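Local coordinates for SusD superfamily protein (Bacteroides fragilis, PDB 3L22), which probably binds glycans at the cell surface as an outer-membrane lipoprotein of the SusD family, at residues 53-57 with 386-390; 69-73 with 414-418; 335-340 with 377-382. All coordinates share one frame; numbering follows the deposited sequence.

From the N terminus, the chain passes through residues 53-57, at the start of strand 56-58, and soon reaches 69-73 at the end of helix 67-70; both wait more than 300 residues for their partners. The contact 335-340 with 377-382 closes first, packing helix 327-339 antiparallel to helix 374-388 across 36 intervening residues, and is nested inside the loops of the other two. Helix 374-388 then ends in 386-390, which closes interaction 1, and strand 414-417 closes interaction 2. Interactions 1 and 2 cross along the chain and touch where the Tyr70 ring packs on the backbone of Val56. Each ties the N-terminal part to the C-terminal part.

Interaction 1: 53-57 with 386-390; sequences GDDVI and RLEFI
Arg386, at the C-terminal end of helix 374-388, grips the carboxylate of Asp55 just before strand 56-58, and these two residues bury most of the surface in the contact. The grip is side-on, with both nitrogens bonding mainly to a single oxygen. NH2 of Arg386 lies 2.7 Å from OD1 of Asp55, and NE of Arg386 reaches the same OD1 at 3.0 Å through a more bent bond, with an N-H...O angle of 135°. A weak third bond runs from NE to OD2. The carboxylate and guanidinium planes are only 23° apart, and NE uses the syn lone pair of OD1. A bend at chi3 (71°) in the otherwise extended arginine chain turns the guanidinium to present this edge. Asp54 approaches differently: its carboxylate lies over one face of the guanidinium, and OD1 of Asp54, 3.3 Å from NH2 of Arg386, attracts by charge without an N-H pointing at it. Its stronger partner is Arg395.

A water donates to OD2 of Asp55 at 2.6 Å and to the carbonyl O of Arg386, so the Asp55 carboxylate is tied to both the side chain and the backbone of Arg386. Ile390 covers the backbone, its CD1 3.6 Å from O of Asp55, and its CG1 makes the apolar contact with CG1 of Val56 at 4.0 Å.

OD1 of Asp55 also accepts from the backbone N of Ile285. Asp54, Asp55 and Arg386 thus form a salt-bridge network tying the N-terminal starch-binding family region to the SusD family region at the end of helix 374-388. The two aspartates share Arg386 and Arg395; the nearby arginines would probably favour the ionised carboxylates, which hold the two guanidinium groups close together.

Interaction 2: 69-73 with 414-418; sequences TYNMN and TINVG
An apolar contact joins the Schellman-capped end of helix 67-70 to one strand of the C-terminal two-stranded antiparallel sheet, 406-409 with 414-417. Ile415 and Val417, alternate residues of strand 414-417, both point toward the helix end, where Ile415 contributes the largest buried surface. Its two branches divide the work. CD1 reaches over the last turn, 3.7 Å from OD1 of Asn71 and 4.0 Å from CE2 of Tyr70, approaching that ring obliquely. CG2, placed anti to the backbone N, instead meets CG of selenomethionine Met72 at 3.7 Å.

Met72 has the positive phi (58°) of the motif, and its backbone N bonds to the carbonyl O of Thr69. Its side chain leaves toward the strand and, bent at both chi2 and chi3, also touches Phe406 and Lys408 of strand 406-409. Lys408 reinforces the junction from that second strand: its NZ bonds to the backbone O of Tyr70, and the lysine makes a cation-pi interaction with the Tyr70 ring. At the other end of the patch, CG2 of Val417 rests 3.9 Å from CB of Met72.

Interaction 3: 335-340 with 377-382; sequences AECYAN and LKEAIY
Ile381 fills the tight centre of this antiparallel helix pair, pressing its side chain against Ala335 and Ala339 one turn apart on helix 327-339. CD1 of Ile381 lies 3.8 Å from CB of Ala339 and 3.9 Å from CB of Ala335, and also touches the backbone O of Ala335. CG2, the branch anti to the backbone N (CG1 has chi1 -66°), faces the N and CB of Glu336. Leu377 adds a more distant contact, its CD2 4.4 Å from CB of Ala339. The segment axes come within 9.8 Å at 166°, with the two alanines facing Ile381, as expected for paired helices in the TPR-like helical scaffold of SusD proteins.

The flank formed by Lys378, Asn340 and Tyr382 is more polar and partly exposed. Lys378 stretches along the alanine surface, its CG near CB of Ala339, then bends at chi4 so that NZ donates to the backbone O of Ala339 at 3.0 Å, from above the carbonyl plane. Its CE passes OD1 of Asn340. ND2 of Asn340 turns back to donate to the carbonyl O of Glu336, likewise from above the carbonyl plane. One water joins three side chains: it donates to OE2 of Glu336 at 2.6 Å, accepts from ND2 of Asn340, and bonds to OH of Tyr382 at 2.7 Å.

Glu336 is extended across Tyr382, its carboxylate and the ring 70° apart, and is held chiefly by salt bridges to Arg401 and Arg402. Those arginines would probably keep the buried carboxylate ionised, while Lys378 places positive charge at the C-terminal end of helix 327-339, where the helix dipole would favour it.

Interaction 1: 53-57 with 386-390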
loop_
_atom_site.group_PDB
_atom_site.type_symbol
_atom_site.label_atom_id
_atom_site.label_comp_id
_atom_site.label_asym_id
_atom_site.label_seq_id
_atom_site.Cartn_x
_atom_site.Cartn_y
_atom_site.Cartn_z
ATOM N N GLY A 53 -2.217 -11.216 4.063
ATOM C CA GLY A 53 -0.960 -11.904 4.150
ATOM C C GLY A 53 -0.833 -13.002 5.192
ATOM O O GLY A 53 -1.813 -13.419 5.810
ATOM N N ASP A 54 0.409 -13.425 5.389
ATOM C CA ASP A 54 0.755 -14.622 6.108
ATOM C C ASP A 54 1.828 -14.381 7.192
ATOM O O ASP A 54 2.397 -15.332 7.752
ATOM C CB ASP A 54 1.252 -15.661 5.087
ATOM C CG ASP A 54 2.470 -15.161 4.282
ATOM O OD1 ASP A 54 2.950 -14.030 4.527
ATOM O OD2 ASP A 54 2.932 -15.884 3.374
ATOM N N ASP A 55 2.059 -13.116 7.517
ATOM C CA ASP A 55 3.090 -12.738 8.486
ATOM C C ASP A 55 2.546 -12.271 9.829
ATOM O O ASP A 55 3.283 -12.253 10.814
ATOM C CB ASP A 55 3.982 -11.701 7.849
ATOM C CG ASP A 55 4.831 -12.298 6.731
ATOM O OD1 ASP A 55 5.249 -13.496 6.854
ATOM O OD2 ASP A 55 5.096 -11.585 5.741
ATOM N N VAL A 56 1.281 -11.857 9.838
ATOM C CA VAL A 56 0.515 -11.576 11.050
ATOM C C VAL A 56 -0.667 -12.516 11.058
ATOM O O VAL A 56 -0.960 -13.110 10.010
ATOM C CB VAL A 56 0.075 -10.083 11.112
ATOM C CG1 VAL A 56 1.307 -9.207 11.374
ATOM C CG2 VAL A 56 -0.693 -9.623 9.848
ATOM N N ILE A 57 -1.286 -12.686 12.242
ATOM C CA ILE A 57 -2.525 -13.435 12.384
ATOM C C ILE A 57 -3.569 -12.592 13.057
ATOM O O ILE A 57 -3.253 -11.791 13.909
ATOM C CB ILE A 57 -2.378 -14.745 13.203
ATOM C CG1 ILE A 57 -1.698 -14.494 14.577
ATOM C CG2 ILE A 57 -1.644 -15.727 12.372
ATOM C CD1 ILE A 57 -1.714 -15.712 15.541
ATOM N N ARG A 386 9.304 -9.272 3.527
ATOM C CA ARG A 386 8.321 -9.707 4.519
ATOM C C ARG A 386 8.640 -9.176 5.925
ATOM O O ARG A 386 7.736 -8.691 6.649
ATOM C CB ARG A 386 8.223 -11.240 4.516
ATOM C CG ARG A 386 7.540 -11.797 3.282
ATOM C CD ARG A 386 7.607 -13.315 3.225
ATOM N NE ARG A 386 6.745 -13.913 4.237
ATOM C CZ ARG A 386 6.553 -15.216 4.399
ATOM N NH1 ARG A 386 7.186 -16.111 3.632
ATOM N NH2 ARG A 386 5.748 -15.641 5.359
ATOM N N LEU A 387 9.913 -9.227 6.294
ATOM C CA LEU A 387 10.352 -8.751 7.613
ATOM C C LEU A 387 10.410 -7.223 7.666
ATOM O O LEU A 387 9.877 -6.609 8.582
ATOM C CB LEU A 387 11.703 -9.372 8.014
ATOM C CG LEU A 387 12.331 -8.923 9.346
ATOM C CD1 LEU A 387 11.377 -9.219 10.518
ATOM C CD2 LEU A 387 13.693 -9.576 9.593
ATOM N N GLU A 388 11.025 -6.612 6.678
ATOM C CA GLU A 388 11.066 -5.156 6.637
ATOM C C GLU A 388 9.666 -4.519 6.680
ATOM O O GLU A 388 9.525 -3.508 7.347
ATOM C CB GLU A 388 11.832 -4.673 5.413
ATOM C CG GLU A 388 12.209 -3.175 5.391
ATOM C CD GLU A 388 13.310 -2.778 6.366
ATOM O OE1 GLU A 388 14.228 -3.593 6.665
ATOM O OE2 GLU A 388 13.250 -1.620 6.831
ATOM N N PHE A 389 8.669 -5.097 5.982
ATOM C CA PHE A 389 7.355 -4.490 5.816
ATOM C C PHE A 389 6.206 -5.182 6.530
ATOM O O PHE A 389 5.025 -4.941 6.246
ATOM C CB PHE A 389 7.103 -4.228 4.317
ATOM C CG PHE A 389 8.026 -3.213 3.801
ATOM C CD1 PHE A 389 7.843 -1.880 4.151
ATOM C CD2 PHE A 389 9.166 -3.571 3.106
ATOM C CE1 PHE A 389 8.755 -0.917 3.735
ATOM C CE2 PHE A 389 10.069 -2.620 2.710
ATOM C CZ PHE A 389 9.869 -1.300 3.048
ATOM N N ILE A 390 6.549 -5.977 7.542
ATOM C CA ILE A 390 5.546 -6.558 8.407
ATOM C C ILE A 390 4.711 -5.431 9.000
ATOM O O ILE A 390 5.238 -4.457 9.545
ATOM C CB ILE A 390 6.158 -7.499 9.491
ATOM C CG1 ILE A 390 5.044 -8.285 10.214
ATOM C CG2 ILE A 390 7.068 -6.757 10.511
ATOM C CD1 ILE A 390 5.574 -9.518 11.059
HETATM O O HOH W 1 5.120 -8.969 5.820
#

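Interaction 2: 69-73 with 414-418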
loop_
_atom_site.group_PDB
_atom_site.type_symbol
_atom_site.label_atom_id
_atom_site.label_comp_id
_atom_site.label_asym_id
_atom_site.label_seq_id
_atom_site.Cartn_x
_atom_site.Cartn_y
_atom_site.Cartn_z
ATOM N N THR A 69 -11.424 -11.015 6.383
ATOM C CA THR A 69 -10.323 -10.726 5.477
ATOM C C THR A 69 -9.183 -11.684 5.724
ATOM O O THR A 69 -8.652 -12.270 4.774
ATOM C CB THR A 69 -9.829 -9.287 5.598
ATOM O OG1 THR A 69 -10.888 -8.422 5.215
ATOM C CG2 THR A 69 -8.585 -9.063 4.687
ATOM N N TYR A 70 -8.815 -11.871 6.994
ATOM C CA TYR A 70 -7.707 -12.763 7.346
ATOM C C TYR A 70 -7.963 -14.198 6.879
ATOM O O TYR A 70 -7.080 -14.860 6.337
ATOM C CB TYR A 70 -7.422 -12.778 8.855
ATOM C CG TYR A 70 -6.299 -13.785 9.162
ATOM C CD1 TYR A 70 -4.962 -13.485 8.852
ATOM C CD2 TYR A 70 -6.577 -15.038 9.718
ATOM C CE1 TYR A 70 -3.939 -14.419 9.065
ATOM C CE2 TYR A 70 -5.556 -15.976 9.951
ATOM C CZ TYR A 70 -4.244 -15.664 9.616
ATOM O OH TYR A 70 -3.245 -16.581 9.838
ATOM N N ASN A 71 -9.191 -14.648 7.106
ATOM C CA ASN A 71 -9.625 -15.992 6.739
ATOM C C ASN A 71 -9.965 -16.166 5.269
ATOM O O ASN A 71 -10.399 -17.244 4.859
ATOM C CB ASN A 71 -10.824 -16.375 7.597
ATOM C CG ASN A 71 -10.449 -16.708 9.011
ATOM O OD1 ASN A 71 -9.315 -17.103 9.308
ATOM N ND2 ASN A 71 -11.434 -16.610 9.907
HETATM N N MSE A 72 -9.757 -15.134 4.463
HETATM C CA MSE A 72 -9.971 -15.236 3.011
HETATM C C MSE A 72 -11.419 -15.649 2.746
HETATM O O MSE A 72 -11.699 -16.548 1.958
HETATM C CB MSE A 72 -8.982 -16.204 2.342
HETATM C CG MSE A 72 -7.550 -15.948 2.676
HETATM SE SE MSE A 72 -6.894 -14.194 2.133
HETATM C CE MSE A 72 -6.838 -14.470 0.209
ATOM N N ASN A 73 -12.334 -14.938 3.402
ATOM C CA ASN A 73 -13.728 -15.304 3.387
ATOM C C ASN A 73 -14.635 -14.093 3.170
ATOM O O ASN A 73 -15.764 -14.111 3.599
ATOM C CB ASN A 73 -14.084 -16.008 4.700
ATOM C CG ASN A 73 -15.403 -16.759 4.628
ATOM O OD1 ASN A 73 -15.676 -17.441 3.650
ATOM N ND2 ASN A 73 -16.228 -16.629 5.664
ATOM N N THR A 414 -5.407 -24.914 8.158
ATOM C CA THR A 414 -4.553 -24.218 7.204
ATOM C C THR A 414 -5.408 -23.551 6.139
ATOM O O THR A 414 -6.253 -24.196 5.544
ATOM C CB THR A 414 -3.546 -25.199 6.562
ATOM O OG1 THR A 414 -2.627 -25.586 7.562
ATOM C CG2 THR A 414 -2.754 -24.570 5.385
ATOM N N ILE A 415 -5.183 -22.258 5.941
ATOM C CA ILE A 415 -5.722 -21.499 4.856
ATOM C C ILE A 415 -4.817 -21.677 3.651
ATOM O O ILE A 415 -3.599 -21.531 3.754
ATOM C CB ILE A 415 -5.834 -20.013 5.246
ATOM C CG1 ILE A 415 -6.839 -19.865 6.398
ATOM C CG2 ILE A 415 -6.307 -19.137 4.063
ATOM C CD1 ILE A 415 -6.675 -18.570 7.183
ATOM N N ASN A 416 -5.399 -22.063 2.521
ATOM C CA ASN A 416 -4.643 -22.297 1.289
ATOM C C ASN A 416 -5.522 -21.923 0.112
ATOM O O ASN A 416 -6.368 -22.721 -0.337
ATOM C CB ASN A 416 -4.168 -23.772 1.207
ATOM C CG ASN A 416 -3.202 -24.025 0.025
ATOM O OD1 ASN A 416 -2.996 -23.170 -0.809
ATOM N ND2 ASN A 416 -2.635 -25.208 -0.032
ATOM N N VAL A 417 -5.349 -20.694 -0.365
ATOM C CA VAL A 417 -6.222 -20.128 -1.389
ATOM C C VAL A 417 -5.361 -19.669 -2.547
ATOM O O VAL A 417 -4.400 -18.901 -2.371
ATOM C CB VAL A 417 -7.071 -18.960 -0.820
ATOM C CG1 VAL A 417 -8.074 -18.418 -1.894
ATOM C CG2 VAL A 417 -7.832 -19.425 0.410
ATOM N N GLY A 418 -5.690 -20.160 -3.731
ATOM C CA GLY A 418 -4.925 -19.867 -4.945
ATOM C C GLY A 418 -5.741 -19.174 -6.011
ATOM O O GLY A 418 -6.950 -19.010 -5.862
#

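Interaction 3: 335-340 with 377-382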
loop_
_atom_site.group_PDB
_atom_site.type_symbol
_atom_site.label_atom_id
_atom_site.label_comp_id
_atom_site.label_asym_id
_atom_site.label_seq_id
_atom_site.Cartn_x
_atom_site.Cartn_y
_atom_site.Cartn_z
ATOM N N ALA A 335 15.748 -4.609 -6.003
ATOM C CA ALA A 335 16.419 -5.919 -5.892
ATOM C C ALA A 335 15.587 -6.974 -6.620
ATOM O O ALA A 335 16.145 -7.753 -7.381
ATOM C CB ALA A 335 16.591 -6.313 -4.430
ATOM N N GLU A 336 14.250 -6.986 -6.395
ATOM C CA GLU A 336 13.395 -7.984 -7.041
ATOM C C GLU A 336 13.449 -7.807 -8.555
ATOM O O GLU A 336 13.560 -8.786 -9.288
ATOM C CB GLU A 336 11.952 -7.948 -6.504
ATOM C CG GLU A 336 10.986 -8.872 -7.253
ATOM C CD GLU A 336 9.597 -8.886 -6.646
ATOM O OE1 GLU A 336 9.376 -8.139 -5.655
ATOM O OE2 GLU A 336 8.714 -9.625 -7.179
ATOM N N CYS A 337 13.360 -6.569 -9.039
ATOM C CA CYS A 337 13.422 -6.317 -10.481
ATOM C C CYS A 337 14.717 -6.836 -11.098
ATOM O O CYS A 337 14.702 -7.536 -12.116
ATOM C CB CYS A 337 13.305 -4.839 -10.782
ATOM S SG CYS A 337 11.714 -4.173 -10.298
ATOM N N TYR A 338 15.838 -6.521 -10.468
ATOM C CA TYR A 338 17.138 -6.941 -11.006
ATOM C C TYR A 338 17.329 -8.463 -10.930
ATOM O O TYR A 338 17.933 -9.030 -11.832
ATOM C CB TYR A 338 18.312 -6.197 -10.313
ATOM C CG TYR A 338 18.640 -4.830 -10.872
ATOM C CD1 TYR A 338 19.387 -4.697 -12.043
ATOM C CD2 TYR A 338 18.210 -3.675 -10.235
ATOM C CE1 TYR A 338 19.707 -3.422 -12.570
ATOM C CE2 TYR A 338 18.515 -2.418 -10.740
ATOM C CZ TYR A 338 19.253 -2.301 -11.920
ATOM O OH TYR A 338 19.543 -1.061 -12.426
ATOM N N ALA A 339 16.779 -9.117 -9.900
ATOM C CA ALA A 339 16.837 -10.581 -9.811
ATOM C C ALA A 339 16.051 -11.257 -10.952
ATOM O O ALA A 339 16.302 -12.423 -11.251
ATOM C CB ALA A 339 16.340 -11.075 -8.465
ATOM N N ASN A 340 15.082 -10.544 -11.538
ATOM C CA ASN A 340 14.296 -11.048 -12.673
ATOM C C ASN A 340 14.901 -10.680 -14.024
ATOM O O ASN A 340 14.290 -10.941 -15.029
ATOM C CB ASN A 340 12.862 -10.536 -12.600
ATOM C CG ASN A 340 12.020 -11.321 -11.657
ATOM O OD1 ASN A 340 11.646 -12.433 -11.966
ATOM N ND2 ASN A 340 11.704 -10.754 -10.515
ATOM N N LEU A 377 18.218 -16.535 -4.246
ATOM C CA LEU A 377 18.322 -15.073 -4.230
ATOM C C LEU A 377 16.937 -14.440 -4.205
ATOM O O LEU A 377 16.681 -13.555 -3.411
ATOM C CB LEU A 377 19.124 -14.539 -5.429
ATOM C CG LEU A 377 19.237 -13.009 -5.603
ATOM C CD1 LEU A 377 19.799 -12.349 -4.316
ATOM C CD2 LEU A 377 20.126 -12.673 -6.837
ATOM N N LYS A 378 16.053 -14.868 -5.079
ATOM C CA LYS A 378 14.692 -14.328 -5.060
ATOM C C LYS A 378 14.017 -14.543 -3.713
ATOM O O LYS A 378 13.392 -13.621 -3.155
ATOM C CB LYS A 378 13.848 -14.938 -6.164
ATOM C CG LYS A 378 14.272 -14.459 -7.568
ATOM C CD LYS A 378 13.367 -14.974 -8.651
ATOM C CE LYS A 378 13.803 -14.533 -10.061
ATOM N NZ LYS A 378 15.130 -15.088 -10.408
ATOM N N GLU A 379 14.150 -15.740 -3.168
ATOM C CA GLU A 379 13.538 -16.028 -1.878
ATOM C C GLU A 379 14.113 -15.151 -0.763
ATOM O O GLU A 379 13.377 -14.709 0.102
ATOM C CB GLU A 379 13.716 -17.490 -1.533
ATOM C CG GLU A 379 13.049 -17.890 -0.224
ATOM C CD GLU A 379 12.725 -19.417 -0.124
ATOM O OE1 GLU A 379 12.309 -20.034 -1.172
ATOM O OE2 GLU A 379 12.923 -19.967 1.013
ATOM N N ALA A 380 15.420 -14.884 -0.794
ATOM C CA ALA A 380 16.014 -13.990 0.203
ATOM C C ALA A 380 15.443 -12.576 0.083
ATOM O O ALA A 380 15.242 -11.900 1.081
ATOM C CB ALA A 380 17.554 -13.953 0.067
ATOM N N ILE A 381 15.193 -12.130 -1.139
ATOM C CA ILE A 381 14.592 -10.807 -1.346
ATOM C C ILE A 381 13.140 -10.793 -0.850
ATOM O O ILE A 381 12.752 -9.872 -0.108
ATOM C CB ILE A 381 14.672 -10.364 -2.833
ATOM C CG1 ILE A 381 16.146 -10.161 -3.244
ATOM C CG2 ILE A 381 13.805 -9.072 -3.060
ATOM C CD1 ILE A 381 16.415 -10.163 -4.764
ATOM N N TYR A 382 12.361 -11.833 -1.195
ATOM C CA TYR A 382 10.978 -11.918 -0.713
ATOM C C TYR A 382 10.882 -11.936 0.815
ATOM O O TYR A 382 10.049 -11.240 1.384
ATOM C CB TYR A 382 10.248 -13.138 -1.259
ATOM C CG TYR A 382 10.215 -13.279 -2.772
ATOM C CD1 TYR A 382 10.326 -12.186 -3.615
ATOM C CD2 TYR A 382 10.077 -14.534 -3.358
ATOM C CE1 TYR A 382 10.316 -12.343 -5.025
ATOM C CE2 TYR A 382 10.034 -14.696 -4.788
ATOM C CZ TYR A 382 10.174 -13.590 -5.581
ATOM O OH TYR A 382 10.161 -13.723 -6.944
HETATM O O HOH W 2 9.561 -11.655 -8.630
#